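Local coordinates for protein tartronate semialdehyde reductase (Salmonella typhimurium, PDB 1VPD) that probably reduces tartronate semialdehyde to D-glycerate with NADH or NADPH, the last step in breaking down galactarate to D-glycerate, at residues V265-H277 against H282-K294. Sequence-based numbering, arbitrary orientation.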
ATOM      1  N   VAL A 265      14.214   9.715   8.763  1.00 10.29           N
ATOM      2  CA  VAL A 265      13.361   8.595   9.200  1.00 10.83           C
ATOM      3  C   VAL A 265      13.784   7.273   8.543  1.00 10.73           C
ATOM      4  O   VAL A 265      13.715   6.217   9.174  1.00 10.53           O
ATOM      5  CB  VAL A 265      11.879   8.926   9.020  1.00 10.62           C
ATOM      6  CG1 VAL A 265      11.012   7.713   9.288  1.00 11.94           C
ATOM      7  CG2 VAL A 265      11.515  10.071   9.942  1.00 11.18           C
HETATM    8  N   MSE A 266      14.301   7.338   7.325  1.00 10.47           N
HETATM    9  CA  MSE A 266      14.896   6.166   6.693  1.00 10.39           C
HETATM   10  C   MSE A 266      16.001   5.549   7.546  1.00 10.15           C
HETATM   11  O   MSE A 266      16.014   4.322   7.725  1.00 10.21           O
HETATM   12  CB  MSE A 266      15.420   6.469   5.290  1.00 10.25           C
HETATM   13  CG  MSE A 266      16.314   5.397   4.702  1.00 11.40           C
HETATM   14 SE   MSE A 266      15.349   3.694   4.446  0.86 15.86          SE
HETATM   15  CE  MSE A 266      15.391   3.660   2.505  1.00 16.47           C
ATOM     16  N   GLU A 267      16.884   6.370   8.106  1.00 10.13           N
ATOM     17  CA  GLU A 267      17.955   5.843   8.942  1.00 10.49           C
ATOM     18  C   GLU A 267      17.388   5.245  10.225  1.00 10.67           C
ATOM     19  O   GLU A 267      17.927   4.247  10.719  1.00 11.04           O
ATOM     20  CB  GLU A 267      19.019   6.902   9.229  1.00 11.09           C
ATOM     21  CG  GLU A 267      19.735   7.402   7.953  1.00 11.44           C
ATOM     22  CD  GLU A 267      20.278   6.287   7.080  1.00 12.38           C
ATOM     23  OE1 GLU A 267      21.022   5.429   7.622  1.00 10.70           O
ATOM     24  OE2 GLU A 267      19.967   6.277   5.851  1.00 12.30           O
HETATM   25  N   MSE A 268      16.329   5.837  10.768  1.00 10.62           N
HETATM   26  CA  MSE A 268      15.637   5.251  11.919  1.00 10.35           C
HETATM   27  C   MSE A 268      15.091   3.858  11.577  1.00 10.71           C
HETATM   28  O   MSE A 268      15.218   2.903  12.386  1.00 11.33           O
HETATM   29  CB  MSE A 268      14.471   6.133  12.400  1.00 11.29           C
HETATM   30  CG  MSE A 268      14.886   7.532  12.814  1.00 11.47           C
HETATM   31 SE   MSE A 268      13.330   8.519  13.421  0.85 15.85          SE
HETATM   32  CE  MSE A 268      14.197  10.265  13.390  1.00 14.77           C
HETATM   33  N   MSE A 269      14.470   3.740  10.408  1.00 10.28           N
HETATM   34  CA  MSE A 269      13.955   2.456   9.961  1.00 10.46           C
HETATM   35  C   MSE A 269      15.072   1.439   9.715  1.00 11.10           C
HETATM   36  O   MSE A 269      14.889   0.245  10.021  1.00 11.71           O
HETATM   37  CB  MSE A 269      13.066   2.627   8.726  1.00 11.24           C
HETATM   38  CG  MSE A 269      11.766   3.359   9.004  1.00 11.49           C
HETATM   39 SE   MSE A 269      10.606   3.173   7.476  0.87 18.61          SE
HETATM   40  CE  MSE A 269       9.121   4.240   8.182  1.00 14.02           C
ATOM     41  N   GLN A 270      16.244   1.889   9.243  1.00 10.52           N
ATOM     42  CA  GLN A 270      17.405   0.977   9.136  1.00 10.80           C
ATOM     43  C   GLN A 270      17.802   0.431  10.518  1.00 11.17           C
ATOM     44  O   GLN A 270      18.086  -0.769  10.671  1.00 11.42           O
ATOM     45  CB  GLN A 270      18.593   1.644   8.426  1.00 10.80           C
ATOM     46  CG  GLN A 270      18.310   1.959   6.970  1.00 10.62           C
ATOM     47  CD  GLN A 270      18.256   0.717   6.080  1.00 12.31           C
ATOM     48  OE1 GLN A 270      18.897  -0.310   6.384  1.00 15.16           O
ATOM     49  NE2 GLN A 270      17.481   0.794   4.994  1.00 12.51           N
ATOM     50  N   ALA A 271      17.805   1.299  11.527  1.00 11.12           N
ATOM     51  CA  ALA A 271      18.099   0.864  12.881  1.00 11.36           C
ATOM     52  C   ALA A 271      17.065  -0.159  13.373  1.00 11.93           C
ATOM     53  O   ALA A 271      17.442  -1.174  13.990  1.00 11.47           O
ATOM     54  CB  ALA A 271      18.181   2.064  13.829  1.00 11.31           C
ATOM     55  N   LEU A 272      15.784   0.104  13.105  1.00 11.72           N
ATOM     56  CA  LEU A 272      14.710  -0.812  13.508  1.00 12.38           C
ATOM     57  C   LEU A 272      14.856  -2.176  12.843  1.00 12.77           C
ATOM     58  O   LEU A 272      14.714  -3.220  13.509  1.00 13.56           O
ATOM     59  CB  LEU A 272      13.347  -0.212  13.213  1.00 12.21           C
ATOM     60  CG  LEU A 272      12.935   0.906  14.170  1.00 13.33           C
ATOM     61  CD1 LEU A 272      11.773   1.678  13.636  1.00 15.30           C
ATOM     62  CD2 LEU A 272      12.632   0.341  15.573  1.00 15.41           C
ATOM     63  N   ARG A 273      15.136  -2.182  11.546  1.00 12.74           N
ATOM     64  CA  ARG A 273      15.363  -3.442  10.821  1.00 13.25           C
ATOM     65  C   ARG A 273      16.534  -4.225  11.428  1.00 13.55           C
ATOM     66  O   ARG A 273      16.434  -5.444  11.663  1.00 14.30           O
ATOM     67  CB  ARG A 273      15.655  -3.154   9.345  1.00 13.55           C
ATOM     68  CG  ARG A 273      16.183  -4.372   8.553  1.00 14.28           C
ATOM     69  CD  ARG A 273      16.510  -4.050   7.104  1.00 15.69           C
ATOM     70  NE  ARG A 273      15.296  -3.953   6.324  1.00 17.42           N
ATOM     71  CZ  ARG A 273      15.243  -3.544   5.063  1.00 18.85           C
ATOM     72  NH1 ARG A 273      16.343  -3.183   4.434  1.00 20.62           N
ATOM     73  NH2 ARG A 273      14.070  -3.493   4.433  1.00 18.59           N
ATOM     74  N   ALA A 274      17.616  -3.515  11.724  1.00 13.10           N
ATOM     75  CA  ALA A 274      18.806  -4.138  12.307  1.00 13.95           C
ATOM     76  C   ALA A 274      18.527  -4.699  13.707  1.00 14.22           C
ATOM     77  O   ALA A 274      19.211  -5.629  14.133  1.00 15.14           O
ATOM     78  CB  ALA A 274      19.937  -3.174  12.338  1.00 13.92           C
ATOM     79  N   ASP A 275      17.542  -4.136  14.405  1.00 14.63           N
ATOM     80  CA  ASP A 275      17.165  -4.559  15.753  1.00 16.14           C
ATOM     81  C   ASP A 275      15.931  -5.466  15.769  1.00 16.39           C
ATOM     82  O   ASP A 275      15.274  -5.614  16.799  1.00 17.66           O
ATOM     83  CB  ASP A 275      16.957  -3.324  16.618  1.00 16.75           C
ATOM     84  CG  ASP A 275      17.022  -3.608  18.113  1.00 18.59           C
ATOM     85  OD1 ASP A 275      17.693  -4.562  18.544  1.00 18.87           O
ATOM     86  OD2 ASP A 275      16.394  -2.894  18.909  1.00 21.68           O
ATOM     87  N   GLY A 276      15.626  -6.078  14.634  1.00 15.98           N
ATOM     88  CA  GLY A 276      14.589  -7.099  14.550  1.00 16.55           C
ATOM     89  C   GLY A 276      13.149  -6.667  14.379  1.00 16.35           C
ATOM     90  O   GLY A 276      12.247  -7.509  14.563  1.00 17.63           O
ATOM     91  N   HIS A 277      12.915  -5.410  13.982  1.00 15.32           N
ATOM     92  CA  HIS A 277      11.573  -4.842  13.861  1.00 15.66           C
ATOM     93  C   HIS A 277      11.032  -4.753  12.417  1.00 14.79           C
ATOM     94  O   HIS A 277       9.959  -4.193  12.194  1.00 15.24           O
ATOM     95  CB  HIS A 277      11.503  -3.434  14.461  1.00 15.80           C
ATOM     96  CG  HIS A 277      11.602  -3.378  15.950  1.00 17.60           C
ATOM     97  ND1 HIS A 277      10.512  -3.569  16.776  1.00 18.97           N
ATOM     98  CD2 HIS A 277      12.650  -3.096  16.762  1.00 19.27           C
ATOM     99  CE1 HIS A 277      10.893  -3.417  18.035  1.00 21.05           C
ATOM    100  NE2 HIS A 277      12.183  -3.129  18.054  1.00 19.86           N
ATOM    101  N   HIS A 282       4.465  -0.458  11.105  1.00 12.40           N
ATOM    102  CA  HIS A 282       5.253   0.773  11.163  1.00 12.30           C
ATOM    103  C   HIS A 282       5.021   1.695  12.375  1.00 12.72           C
ATOM    104  O   HIS A 282       5.842   2.581  12.619  1.00 13.63           O
ATOM    105  CB  HIS A 282       5.261   1.562   9.842  1.00 11.66           C
ATOM    106  CG  HIS A 282       3.929   1.914   9.246  1.00 10.88           C
ATOM    107  ND1 HIS A 282       2.691   1.501   9.705  1.00 14.02           N
ATOM    108  CD2 HIS A 282       3.684   2.652   8.139  1.00  7.65           C
ATOM    109  CE1 HIS A 282       1.744   1.991   8.911  1.00 10.76           C
ATOM    110  NE2 HIS A 282       2.325   2.699   7.961  1.00 13.85           N
ATOM    111  N   SER A 283       3.991   1.414  13.166  1.00 13.53           N
ATOM    112  CA  SER A 283       3.849   1.990  14.506  1.00 13.35           C
ATOM    113  C   SER A 283       5.079   1.691  15.376  1.00 13.21           C
ATOM    114  O   SER A 283       5.349   2.416  16.335  1.00 12.79           O
ATOM    115  CB  SER A 283       2.554   1.501  15.184  1.00 13.70           C
ATOM    116  OG  SER A 283       2.507   0.081  15.259  1.00 14.27           O
ATOM    117  N   ALA A 284       5.841   0.647  15.038  1.00 13.40           N
ATOM    118  CA  ALA A 284       7.076   0.318  15.756  1.00 13.26           C
ATOM    119  C   ALA A 284       8.183   1.369  15.591  1.00 12.79           C
ATOM    120  O   ALA A 284       9.213   1.311  16.254  1.00 12.29           O
ATOM    121  CB  ALA A 284       7.581  -1.070  15.375  1.00 14.34           C
ATOM    122  N   LEU A 285       7.969   2.371  14.744  1.00 13.06           N
ATOM    123  CA  LEU A 285       8.844   3.534  14.795  1.00 13.21           C
ATOM    124  C   LEU A 285       8.877   4.109  16.195  1.00 12.33           C
ATOM    125  O   LEU A 285       9.886   4.662  16.620  1.00 12.72           O
ATOM    126  CB  LEU A 285       8.361   4.618  13.833  1.00 14.62           C
ATOM    127  CG  LEU A 285       8.970   4.712  12.462  1.00 16.97           C
ATOM    128  CD1 LEU A 285       8.117   5.644  11.620  1.00 17.67           C
ATOM    129  CD2 LEU A 285      10.414   5.198  12.542  1.00 17.96           C
ATOM    130  N   ALA A 286       7.784   3.979  16.949  1.00 12.03           N
ATOM    131  CA  ALA A 286       7.777   4.418  18.350  1.00 12.10           C
ATOM    132  C   ALA A 286       8.863   3.745  19.181  1.00 12.39           C
ATOM    133  O   ALA A 286       9.458   4.387  20.056  1.00 11.24           O
ATOM    134  CB  ALA A 286       6.403   4.201  18.992  1.00 13.28           C
ATOM    135  N   CYS A 287       9.138   2.477  18.888  1.00 12.61           N
ATOM    136  CA  CYS A 287      10.133   1.712  19.634  1.00 12.84           C
ATOM    137  C   CYS A 287      11.549   2.273  19.461  1.00 12.75           C
ATOM    138  O   CYS A 287      12.371   2.172  20.369  1.00 13.02           O
ATOM    139  CB  CYS A 287      10.066   0.225  19.283  1.00 13.30           C
ATOM    140  SG  CYS A 287       8.414  -0.489  19.407  1.00 15.44           S
ATOM    141  N   TYR A 288      11.836   2.879  18.299  1.00 11.91           N
ATOM    142  CA  TYR A 288      13.104   3.561  18.096  1.00 11.75           C
ATOM    143  C   TYR A 288      13.283   4.670  19.129  1.00 11.15           C
ATOM    144  O   TYR A 288      14.314   4.769  19.800  1.00 11.55           O
ATOM    145  CB  TYR A 288      13.175   4.120  16.663  1.00 11.47           C
ATOM    146  CG  TYR A 288      14.404   4.948  16.383  1.00 11.30           C
ATOM    147  CD1 TYR A 288      15.582   4.353  15.955  1.00 11.75           C
ATOM    148  CD2 TYR A 288      14.396   6.329  16.536  1.00 12.20           C
ATOM    149  CE1 TYR A 288      16.732   5.113  15.700  1.00 11.66           C
ATOM    150  CE2 TYR A 288      15.535   7.087  16.301  1.00 11.00           C
ATOM    151  CZ  TYR A 288      16.701   6.474  15.883  1.00 11.42           C
ATOM    152  OH  TYR A 288      17.820   7.216  15.622  1.00 11.70           O
ATOM    153  N   TYR A 289      12.273   5.514  19.243  1.00 10.68           N
ATOM    154  CA  TYR A 289      12.300   6.595  20.211  1.00 11.12           C
ATOM    155  C   TYR A 289      12.323   6.079  21.655  1.00 11.53           C
ATOM    156  O   TYR A 289      13.024   6.634  22.501  1.00 12.18           O
ATOM    157  CB  TYR A 289      11.093   7.479  20.019  1.00 11.32           C
ATOM    158  CG  TYR A 289      11.213   8.414  18.834  1.00 10.41           C
ATOM    159  CD1 TYR A 289      11.782   9.667  18.979  1.00 10.86           C
ATOM    160  CD2 TYR A 289      10.779   8.032  17.574  1.00 12.27           C
ATOM    161  CE1 TYR A 289      11.911  10.524  17.903  1.00 10.80           C
ATOM    162  CE2 TYR A 289      10.889   8.891  16.481  1.00 11.73           C
ATOM    163  CZ  TYR A 289      11.445  10.139  16.660  1.00 11.33           C
ATOM    164  OH  TYR A 289      11.537  11.003  15.594  1.00 11.87           O
ATOM    165  N   GLU A 290      11.546   5.031  21.941  1.00 11.38           N
ATOM    166  CA  GLU A 290      11.528   4.455  23.287  1.00 11.96           C
ATOM    167  C   GLU A 290      12.909   3.982  23.708  1.00 12.43           C
ATOM    168  O   GLU A 290      13.329   4.151  24.853  1.00 13.12           O
ATOM    169  CB  GLU A 290      10.549   3.279  23.340  1.00 11.80           C
ATOM    170  CG  GLU A 290       9.101   3.697  23.230  1.00 13.15           C
ATOM    171  CD  GLU A 290       8.131   2.529  23.192  1.00 15.21           C
ATOM    172  OE1 GLU A 290       8.505   1.417  22.728  1.00 16.19           O
ATOM    173  OE2 GLU A 290       6.979   2.754  23.606  1.00 15.03           O
ATOM    174  N   LYS A 291      13.627   3.373  22.771  1.00 13.07           N
ATOM    175  CA  LYS A 291      14.929   2.817  23.066  1.00 14.21           C
ATOM    176  C   LYS A 291      15.964   3.915  23.277  1.00 13.99           C
ATOM    177  O   LYS A 291      16.813   3.822  24.165  1.00 14.87           O
ATOM    178  CB  LYS A 291      15.326   1.830  21.977  1.00 15.29           C
ATOM    179  CG  LYS A 291      14.536   0.520  22.140  1.00 19.14           C
ATOM    180  CD  LYS A 291      14.732  -0.488  20.999  1.00 22.95           C
ATOM    181  CE  LYS A 291      13.887  -1.742  21.266  1.00 25.15           C
ATOM    182  NZ  LYS A 291      14.014  -2.787  20.211  1.00 25.05           N
ATOM    183  N   LEU A 292      15.886   4.992  22.497  1.00 13.27           N
ATOM    184  CA  LEU A 292      16.852   6.076  22.671  1.00 12.63           C
ATOM    185  C   LEU A 292      16.544   6.976  23.893  1.00 12.29           C
ATOM    186  O   LEU A 292      17.461   7.451  24.562  1.00 12.77           O
ATOM    187  CB  LEU A 292      16.939   6.929  21.391  0.56 12.61           C
ATOM    188  CG  LEU A 292      17.940   6.496  20.310  0.56 12.63           C
ATOM    189  CD1 LEU A 292      17.561   5.185  19.681  0.56 12.02           C
ATOM    190  CD2 LEU A 292      18.019   7.592  19.236  0.56 13.32           C
ATOM    191  N   ALA A 293      15.274   7.183  24.187  1.00 12.17           N
ATOM    192  CA  ALA A 293      14.842   8.018  25.322  1.00 12.84           C
ATOM    193  C   ALA A 293      14.748   7.234  26.635  1.00 13.74           C
ATOM    194  O   ALA A 293      14.584   7.832  27.699  1.00 14.47           O
ATOM    195  CB  ALA A 293      13.515   8.652  25.027  1.00 12.55           C
ATOM    196  N   LYS A 294      14.850   5.914  26.555  1.00 14.91           N
ATOM    197  CA  LYS A 294      14.738   5.042  27.741  1.00 15.76           C
ATOM    198  C   LYS A 294      13.412   5.183  28.484  1.00 16.20           C
ATOM    199  O   LYS A 294      13.368   5.276  29.725  1.00 17.45           O
ATOM    200  CB  LYS A 294      15.926   5.250  28.682  1.00 16.27           C
ATOM    201  CG  LYS A 294      17.251   4.965  28.053  1.00 17.38           C
ATOM    202  CD  LYS A 294      17.427   3.516  27.643  1.00 19.39           C
ATOM    203  CE  LYS A 294      18.891   3.210  27.378  1.00 23.38           C
ATOM    204  NZ  LYS A 294      19.187   1.774  27.146  1.00 25.68           N
TER
HETATM  205  O   HOH W   1      14.172  -5.537  19.571  1.00 54.05           O
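Met269 comes nearest Leu285, and Leu272 nearest Tyr288, where the axes of helix segments 265-274 and 285-293 pass 9.5 Å apart at 83°. Leu285 is the knob of this crossing, seated in a hole formed by Val265, Met268, Met269 and Leu272; its CD1 meets the methyl end of Met269, while CD2 lies 3.9 Å from CD1 of Leu272. The other methyl of Leu272, CD2, packs on the backbone where the 3-10 turn 282-284 leads into the helix, 3.6 Å from O of Ala284.

Selenomethionine Met268 lies across one face of the Tyr288 ring in a CH-pi contact, its CG 3.8 Å from the ring centroid, and Ala271 CB meets the rim of the same ring. Beyond CG the chain is extended, which puts the selenium obliquely beside both tyrosine rings, a Met-aromatic contact with each, and brings CE within 3.5 Å of Tyr289 OH. That hydroxyl is hydrogen-bonded to Glu191 of the long helix 170-198.

At the Schellman motif that ends helix 260-274, with Gly276 as C-prime residue, the contact becomes polar. Lys291, extended beyond CG, reaches back to form a salt bridge from NZ to Asp275 OD2 (2.7 Å), met from above the carboxylate plane, and donates to His277 NE2 (2.8 Å), almost within the imidazole plane. A water donating to Asp275 O also meets NZ, weakly.

The other ring nitrogen, His277 ND1, is hydrogen-bonded to Asp280 OD2 in the connecting loop. Because NE2 accepts from the lysine, the imidazole is probably neutral with its proton on ND1, and Lys291 ties the helix-ending turn to the last helix of the C-terminal, all-helical domain.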